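Local structure of NAD-dependent aldehyde dehydrogenase (Sinorhizobium meliloti, 3U4J) at residues Met25-Lys30 against Val220-Thr225; Ser36-Asp41 against Trp55-Ala60. The protein probably oxidises an aldehyde substrate with NAD or NADP as electron acceptor, as a tetrameric member of the aldehyde dehydrogenase family that also binds calcium. All blocks are in the same frame, centred on the assembly; numbering follows the deposited sequence.

In the fold
Contact 1 and contact 2 illustrate backbone pairing at different depths: contact 1 pairs an N-terminal hairpin with a distant strand, whereas contact 2 is the internal pairing of a neighbouring hairpin. In contact 1 most touching residues are buried: the edge of the hairpin of strands 25-27 and 30-32 meets strand 221-223, and a two-way backbone bridge, apolar side chains and the amide of Asn222 hold it together. Contact 2, within the hairpin of strands 39-43 and 51-56, is only partly buried; it sets a tryptophan and an isoleucine on one face of the ribbon, both buried, but serine, glutamate and water near the surface. The two join at Thr225, whose OG1 probably hydrogen-bonds Pro56 O (2.7 Å), while Met25 packs on Pro56.

Contact 1: Met25-Lys30 against Val220-Thr225; sequences MLVDGK and VFNVVT
Leu26 and Val223 face each other as a single antiparallel hydrogen-bonded pair: Leu26 N gives to Val223 O at 3.0 Å, and Val223 N returns a bond to Leu26 O at 2.8 Å. The tight part of the contact lies at the Met25 end. There the selenomethionine, bent at its last torsion (chi3 -82°), brings SE to 3.9 Å from Val224 CB, while its CG rests 3.7 Å from Thr225 OG1, a hydroxyl already bonded to Pro56 O. Ala66 of helix 60-75 packs against Val224, and Ala58 against Met25.

Toward the turn the contact becomes polar and wetter. Asn222 reaches across with its amide oxygen, which takes Asp28 N at 2.9 Å along an almost straight bond (172° at the hydrogen). Its ND2 is spent on Gly219 O and Val192 O, so the amide is fixed at both ends. A water accepts from Gly29 N (2.9 Å) and donates to Phe221 O, with a weak further bond to Asn222 OD1. With this amide doing three jobs, shortening Asn222 to an alanine is likely to leave Asp28 N, Gly219 O and Val192 O without this partner and the turn less firmly tied to the strand. Beyond the Asn222 amide, the carboxylate of Asp28 turns to a salt bridge with Lys72.

The type I' turn from Val27 to Lys30, with positive phi at Asp28 and Gly29, makes a tight two-residue hairpin. The hairpin docks through a single beta bridge, supplemented by the Asn222 amide, beside strand 221-223, a parallel strand of the Rossmann-type sheet expected of the cofactor-binding domain in this family.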
HETATM    1  N   MSE A  25     -25.302  -7.573  31.510  1.00 10.62           N
HETATM    2  CA  MSE A  25     -25.100  -7.459  30.070  1.00 10.00           C
HETATM    3  C   MSE A  25     -25.242  -6.010  29.657  1.00  9.63           C
HETATM    4  O   MSE A  25     -25.757  -5.188  30.423  1.00  8.82           O
HETATM    5  CB  MSE A  25     -26.074  -8.355  29.310  1.00 10.74           C
HETATM    6  CG  MSE A  25     -25.832  -9.837  29.596  1.00 13.60           C
HETATM    7 SE   MSE A  25     -26.969 -10.931  28.416  1.00 27.62          SE
HETATM    8  CE  MSE A  25     -28.650 -10.880  29.369  1.00 20.83           C
ATOM      9  N   LEU A  26     -24.769  -5.670  28.470  1.00  9.40           N
ATOM     10  CA  LEU A  26     -24.932  -4.303  28.027  1.00 10.55           C
ATOM     11  C   LEU A  26     -25.437  -4.326  26.605  1.00 10.60           C
ATOM     12  O   LEU A  26     -24.743  -4.748  25.709  1.00 10.13           O
ATOM     13  CB  LEU A  26     -23.626  -3.520  28.227  1.00 11.13           C
ATOM     14  CG  LEU A  26     -23.328  -2.078  27.764  1.00 14.78           C
ATOM     15  CD1 LEU A  26     -24.449  -1.274  27.201  1.00 15.18           C
ATOM     16  CD2 LEU A  26     -22.523  -1.320  28.845  1.00 16.06           C
ATOM     17  N   VAL A  27     -26.676  -3.870  26.416  1.00 10.02           N
ATOM     18  CA  VAL A  27     -27.353  -3.934  25.139  1.00  9.60           C
ATOM     19  C   VAL A  27     -28.024  -2.601  24.835  1.00  9.80           C
ATOM     20  O   VAL A  27     -28.801  -2.096  25.648  1.00  9.69           O
ATOM     21  CB  VAL A  27     -28.403  -5.081  25.162  1.00 10.11           C
ATOM     22  CG1 VAL A  27     -29.204  -5.123  23.879  1.00 10.98           C
ATOM     23  CG2 VAL A  27     -27.704  -6.433  25.391  1.00 10.40           C
ATOM     24  N   ASP A  28     -27.718  -2.037  23.672  1.00  9.69           N
ATOM     25  CA  ASP A  28     -28.297  -0.772  23.200  1.00 11.60           C
ATOM     26  C   ASP A  28     -28.058   0.312  24.237  1.00 11.20           C
ATOM     27  O   ASP A  28     -28.943   1.128  24.521  1.00 10.86           O
ATOM     28  CB  ASP A  28     -29.815  -0.915  22.910  1.00 12.25           C
ATOM     29  CG  ASP A  28     -30.331   0.154  21.987  1.00 16.25           C
ATOM     30  OD1 ASP A  28     -29.509   0.749  21.257  1.00 16.87           O
ATOM     31  OD2 ASP A  28     -31.574   0.384  21.948  1.00 21.62           O
ATOM     32  N   GLY A  29     -26.880   0.266  24.847  1.00 10.68           N
ATOM     33  CA  GLY A  29     -26.462   1.287  25.795  1.00 10.82           C
ATOM     34  C   GLY A  29     -26.961   1.110  27.205  1.00 10.83           C
ATOM     35  O   GLY A  29     -26.622   1.940  28.057  1.00 10.21           O
ATOM     36  N   LYS A  30     -27.757   0.045  27.456  1.00 11.08           N
ATOM     37  CA  LYS A  30     -28.375  -0.213  28.786  1.00 12.01           C
ATOM     38  C   LYS A  30     -27.794  -1.447  29.445  1.00 11.72           C
ATOM     39  O   LYS A  30     -27.631  -2.473  28.805  1.00 11.09           O
ATOM     40  CB  LYS A  30     -29.904  -0.443  28.706  1.00 13.08           C
ATOM     41  CG  LYS A  30     -30.723   0.563  27.927  1.00 18.29           C
ATOM     42  CD  LYS A  30     -30.980   1.847  28.677  1.00 25.59           C
ATOM     43  CE  LYS A  30     -31.893   2.762  27.838  1.00 30.07           C
ATOM     44  NZ  LYS A  30     -31.343   4.154  27.785  1.00 33.81           N
ATOM     45  N   VAL A 220     -23.471   0.228  19.447  1.00  8.92           N
ATOM     46  CA  VAL A 220     -22.212  -0.037  18.699  1.00  8.34           C
ATOM     47  C   VAL A 220     -21.453  -1.200  19.333  1.00  8.60           C
ATOM     48  O   VAL A 220     -20.901  -2.044  18.632  1.00  8.52           O
ATOM     49  CB  VAL A 220     -21.297   1.188  18.628  1.00  8.49           C
ATOM     50  CG1 VAL A 220     -19.949   0.816  17.942  1.00  8.93           C
ATOM     51  CG2 VAL A 220     -21.962   2.312  17.846  1.00  7.15           C
ATOM     52  N   PHE A 221     -21.427  -1.241  20.658  1.00  8.41           N
ATOM     53  CA  PHE A 221     -20.628  -2.233  21.379  1.00  8.71           C
ATOM     54  C   PHE A 221     -21.534  -2.809  22.473  1.00  8.44           C
ATOM     55  O   PHE A 221     -21.802  -2.161  23.489  1.00  9.62           O
ATOM     56  CB  PHE A 221     -19.358  -1.536  21.934  1.00  7.94           C
ATOM     57  CG  PHE A 221     -18.371  -2.448  22.677  1.00 10.00           C
ATOM     58  CD1 PHE A 221     -18.594  -3.808  22.859  1.00  8.45           C
ATOM     59  CD2 PHE A 221     -17.213  -1.881  23.239  1.00  8.87           C
ATOM     60  CE1 PHE A 221     -17.672  -4.597  23.569  1.00  8.32           C
ATOM     61  CE2 PHE A 221     -16.280  -2.660  23.929  1.00 10.37           C
ATOM     62  CZ  PHE A 221     -16.514  -4.019  24.109  1.00  8.29           C
ATOM     63  N   ASN A 222     -22.021  -4.026  22.238  1.00  8.57           N
ATOM     64  CA  ASN A 222     -22.943  -4.710  23.147  1.00  8.13           C
ATOM     65  C   ASN A 222     -22.218  -5.932  23.685  1.00  8.49           C
ATOM     66  O   ASN A 222     -21.355  -6.485  22.989  1.00  7.08           O
ATOM     67  CB  ASN A 222     -24.164  -5.214  22.355  1.00  7.63           C
ATOM     68  CG  ASN A 222     -24.843  -4.115  21.586  1.00  8.48           C
ATOM     69  OD1 ASN A 222     -25.617  -3.357  22.149  1.00  8.99           O
ATOM     70  ND2 ASN A 222     -24.562  -4.026  20.286  1.00  8.03           N
ATOM     71  N   VAL A 223     -22.576  -6.373  24.890  1.00  8.24           N
ATOM     72  CA  VAL A 223     -21.968  -7.579  25.442  1.00  9.55           C
ATOM     73  C   VAL A 223     -23.063  -8.472  26.026  1.00  9.61           C
ATOM     74  O   VAL A 223     -23.911  -7.989  26.771  1.00  8.53           O
ATOM     75  CB  VAL A 223     -20.941  -7.272  26.552  1.00  9.99           C
ATOM     76  CG1 VAL A 223     -20.268  -8.547  27.079  1.00  8.89           C
ATOM     77  CG2 VAL A 223     -19.853  -6.413  25.998  1.00 14.88           C
ATOM     78  N   VAL A 224     -22.980  -9.769  25.719  1.00  9.55           N
ATOM     79  CA  VAL A 224     -23.893 -10.769  26.260  1.00 10.06           C
ATOM     80  C   VAL A 224     -23.054 -11.854  26.930  1.00 10.25           C
ATOM     81  O   VAL A 224     -21.902 -12.090  26.545  1.00 10.47           O
ATOM     82  CB  VAL A 224     -24.836 -11.354  25.167  1.00 10.09           C
ATOM     83  CG1 VAL A 224     -25.790 -10.285  24.660  1.00 11.68           C
ATOM     84  CG2 VAL A 224     -24.040 -11.952  23.996  1.00 10.43           C
ATOM     85  N   THR A 225     -23.624 -12.489  27.948  1.00 10.43           N
ATOM     86  CA  THR A 225     -22.918 -13.497  28.721  1.00 10.20           C
ATOM     87  C   THR A 225     -23.789 -14.753  28.838  1.00 11.10           C
ATOM     88  O   THR A 225     -25.032 -14.696  28.723  1.00 10.02           O
ATOM     89  CB  THR A 225     -22.533 -12.973  30.126  1.00 10.70           C
ATOM     90  OG1 THR A 225     -23.719 -12.561  30.837  1.00 11.90           O
ATOM     91  CG2 THR A 225     -21.572 -11.759  30.007  1.00 10.48           C
TER
HETATM   92  O   HOH W   1     -24.431  -0.559  23.567  1.00 13.82           O

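Contact 2: Ser36-Asp41 against Trp55-Ala60; sequences SGSTID and WPEASA
Ile40 and Trp55 stand on the same face of a two-stranded ribbon, and their side chains cross at a slant. The beta branch of Ile40 meets the pyrrole part of the indole: Ile40 CG2 lies 3.9 Å from Trp55 NE1, and Ile40 CB is 4.0 Å from Trp55 CD1. A first torsion of 32°, well short of the usual value, holds the indole between the backbone N and the carbonyl carbon, which brings its CD1-NE1 side to Ile40. Ile40 O sits over one face of the ring, displaced toward its rim. The indole N-H itself is bonded to Glu198 O, which helps to fix the rotation of the ring, and Ser201 and Thr225 pack against it.

Glu57 meets Ile40 from another direction. The two side chains cross at about a right angle, with Ile40 CG1 4.0 Å from Glu57 CB, and Tyr227 touches both. From there the glutamate runs on extended, its CG anti to the backbone N (chi1 174°), to where Ser38 OG donates to Glu57 OE1 at 2.5 Å. The hydroxyl comes from above the carboxylate plane, 35° out of it. Ser38 and Glu57 are joined a second time through the backbone, since Glu57 N gives to Ser38 O at 2.9 Å.

Thr39 and Pro56 form a non-hydrogen-bonded pair with CA atoms 4.0 Å apart, and their side chains diverge. Near the solvent, Ser36 OG closes an ST turn by accepting from Ser38 N, and a water links that hydroxyl to Glu57 O.

Two-way bonding between Ile40 and Trp55 continues the pairing of strands 39-43 and 51-56, making this the open end of an antiparallel beta hairpin, which passes through Ser59, the N-cap, into helix 60-75.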
ATOM      1  N   SER A  36     -34.859 -13.899  32.086  1.00 13.33           N
ATOM      2  CA  SER A  36     -35.174 -14.908  33.118  1.00 13.21           C
ATOM      3  C   SER A  36     -34.632 -14.583  34.510  1.00 13.11           C
ATOM      4  O   SER A  36     -35.013 -15.240  35.496  1.00 12.35           O
ATOM      5  CB  SER A  36     -34.604 -16.267  32.722  1.00 13.29           C
ATOM      6  OG  SER A  36     -33.192 -16.188  32.782  1.00 14.05           O
ATOM      7  N   GLY A  37     -33.699 -13.628  34.584  1.00 11.91           N
ATOM      8  CA  GLY A  37     -32.986 -13.351  35.831  1.00 11.78           C
ATOM      9  C   GLY A  37     -31.945 -14.400  36.171  1.00 12.11           C
ATOM     10  O   GLY A  37     -31.333 -14.333  37.241  1.00 11.15           O
ATOM     11  N   SER A  38     -31.754 -15.393  35.290  1.00 12.04           N
ATOM     12  CA  SER A  38     -30.791 -16.464  35.604  1.00 13.28           C
ATOM     13  C   SER A  38     -29.354 -15.904  35.487  1.00 12.55           C
ATOM     14  O   SER A  38     -29.102 -14.995  34.693  1.00 11.82           O
ATOM     15  CB  SER A  38     -31.010 -17.696  34.708  1.00 13.22           C
ATOM     16  OG  SER A  38     -30.046 -18.727  34.997  1.00 18.80           O
ATOM     17  N   THR A  39     -28.456 -16.402  36.323  1.00 12.33           N
ATOM     18  CA  THR A  39     -27.066 -15.934  36.350  1.00 13.12           C
ATOM     19  C   THR A  39     -26.105 -17.117  36.466  1.00 13.32           C
ATOM     20  O   THR A  39     -26.526 -18.263  36.715  1.00 13.07           O
ATOM     21  CB  THR A  39     -26.795 -14.959  37.529  1.00 12.51           C
ATOM     22  OG1 THR A  39     -26.981 -15.664  38.759  1.00 12.61           O
ATOM     23  CG2 THR A  39     -27.726 -13.729  37.498  1.00 13.55           C
ATOM     24  N   ILE A  40     -24.818 -16.832  36.266  1.00 12.65           N
ATOM     25  CA  ILE A  40     -23.739 -17.826  36.334  1.00 13.26           C
ATOM     26  C   ILE A  40     -22.726 -17.250  37.287  1.00 12.68           C
ATOM     27  O   ILE A  40     -22.434 -16.066  37.216  1.00 12.28           O
ATOM     28  CB  ILE A  40     -23.044 -18.001  34.939  1.00 12.98           C
ATOM     29  CG1 ILE A  40     -23.987 -18.700  33.962  1.00 15.61           C
ATOM     30  CG2 ILE A  40     -21.709 -18.816  35.049  1.00 13.86           C
ATOM     31  CD1 ILE A  40     -23.640 -18.443  32.499  1.00 16.90           C
ATOM     32  N   ASP A  41     -22.217 -18.060  38.195  1.00 13.04           N
ATOM     33  CA  ASP A  41     -21.173 -17.607  39.107  1.00 14.11           C
ATOM     34  C   ASP A  41     -19.808 -18.077  38.594  1.00 13.19           C
ATOM     35  O   ASP A  41     -19.702 -19.134  37.960  1.00 12.14           O
ATOM     36  CB  ASP A  41     -21.372 -18.227  40.500  1.00 15.26           C
ATOM     37  CG  ASP A  41     -22.596 -17.679  41.254  1.00 19.06           C
ATOM     38  OD1 ASP A  41     -23.157 -16.617  40.921  1.00 21.80           O
ATOM     39  OD2 ASP A  41     -22.985 -18.325  42.248  1.00 26.40           O
ATOM     40  N   TRP A  55     -22.710 -13.097  36.396  1.00 10.47           N
ATOM     41  CA  TRP A  55     -23.253 -12.400  35.250  1.00 10.36           C
ATOM     42  C   TRP A  55     -24.439 -13.184  34.721  1.00 10.54           C
ATOM     43  O   TRP A  55     -24.589 -14.367  35.064  1.00  9.80           O
ATOM     44  CB  TRP A  55     -22.181 -12.241  34.133  1.00  9.77           C
ATOM     45  CG  TRP A  55     -21.207 -13.359  34.099  1.00  8.68           C
ATOM     46  CD1 TRP A  55     -21.398 -14.591  33.558  1.00 10.69           C
ATOM     47  CD2 TRP A  55     -19.903 -13.368  34.670  1.00  8.71           C
ATOM     48  NE1 TRP A  55     -20.303 -15.370  33.750  1.00  9.19           N
ATOM     49  CE2 TRP A  55     -19.356 -14.640  34.422  1.00  9.79           C
ATOM     50  CE3 TRP A  55     -19.142 -12.422  35.366  1.00  7.49           C
ATOM     51  CZ2 TRP A  55     -18.081 -15.000  34.837  1.00  7.21           C
ATOM     52  CZ3 TRP A  55     -17.853 -12.771  35.770  1.00  8.94           C
ATOM     53  CH2 TRP A  55     -17.339 -14.050  35.505  1.00 10.11           C
ATOM     54  N   PRO A  56     -25.242 -12.567  33.839  1.00  9.77           N
ATOM     55  CA  PRO A  56     -26.440 -13.246  33.389  1.00 10.63           C
ATOM     56  C   PRO A  56     -26.146 -14.500  32.589  1.00 12.25           C
ATOM     57  O   PRO A  56     -25.057 -14.640  31.971  1.00 10.97           O
ATOM     58  CB  PRO A  56     -27.125 -12.207  32.492  1.00 10.63           C
ATOM     59  CG  PRO A  56     -26.683 -10.898  33.044  1.00  9.72           C
ATOM     60  CD  PRO A  56     -25.218 -11.163  33.388  1.00 11.05           C
ATOM     61  N   GLU A  57     -27.113 -15.413  32.627  1.00 11.46           N
ATOM     62  CA  GLU A  57     -27.098 -16.558  31.754  1.00 12.92           C
ATOM     63  C   GLU A  57     -28.060 -16.203  30.642  1.00 13.06           C
ATOM     64  O   GLU A  57     -29.277 -16.309  30.832  1.00 12.18           O
ATOM     65  CB  GLU A  57     -27.571 -17.809  32.509  1.00 13.44           C
ATOM     66  CG  GLU A  57     -27.713 -19.030  31.602  1.00 13.91           C
ATOM     67  CD  GLU A  57     -28.321 -20.266  32.309  1.00 19.04           C
ATOM     68  OE1 GLU A  57     -28.622 -20.229  33.535  1.00 16.89           O
ATOM     69  OE2 GLU A  57     -28.504 -21.274  31.597  1.00 18.71           O
ATOM     70  N   ALA A  58     -27.541 -15.768  29.490  1.00 12.05           N
ATOM     71  CA  ALA A  58     -28.427 -15.283  28.431  1.00 12.45           C
ATOM     72  C   ALA A  58     -29.207 -16.426  27.784  1.00 12.86           C
ATOM     73  O   ALA A  58     -28.680 -17.522  27.597  1.00 12.07           O
ATOM     74  CB  ALA A  58     -27.652 -14.495  27.351  1.00 13.25           C
ATOM     75  N   SER A  59     -30.460 -16.131  27.456  1.00 12.50           N
ATOM     76  CA  SER A  59     -31.288 -16.980  26.618  1.00 12.86           C
ATOM     77  C   SER A  59     -31.012 -16.606  25.156  1.00 12.88           C
ATOM     78  O   SER A  59     -30.455 -15.528  24.876  1.00 11.88           O
ATOM     79  CB  SER A  59     -32.771 -16.693  26.934  1.00 12.51           C
ATOM     80  OG  SER A  59     -33.147 -15.492  26.273  1.00 10.39           O
ATOM     81  N   ALA A  60     -31.432 -17.469  24.230  1.00 12.55           N
ATOM     82  CA  ALA A  60     -31.355 -17.162  22.792  1.00 13.49           C
ATOM     83  C   ALA A  60     -32.011 -15.823  22.472  1.00 14.12           C
ATOM     84  O   ALA A  60     -31.490 -15.040  21.672  1.00 12.97           O
ATOM     85  CB  ALA A  60     -31.995 -18.306  21.931  1.00 13.29           C
TER
HETATM   86  O   HOH W   2     -31.810 -17.217  30.695  1.00 13.69           O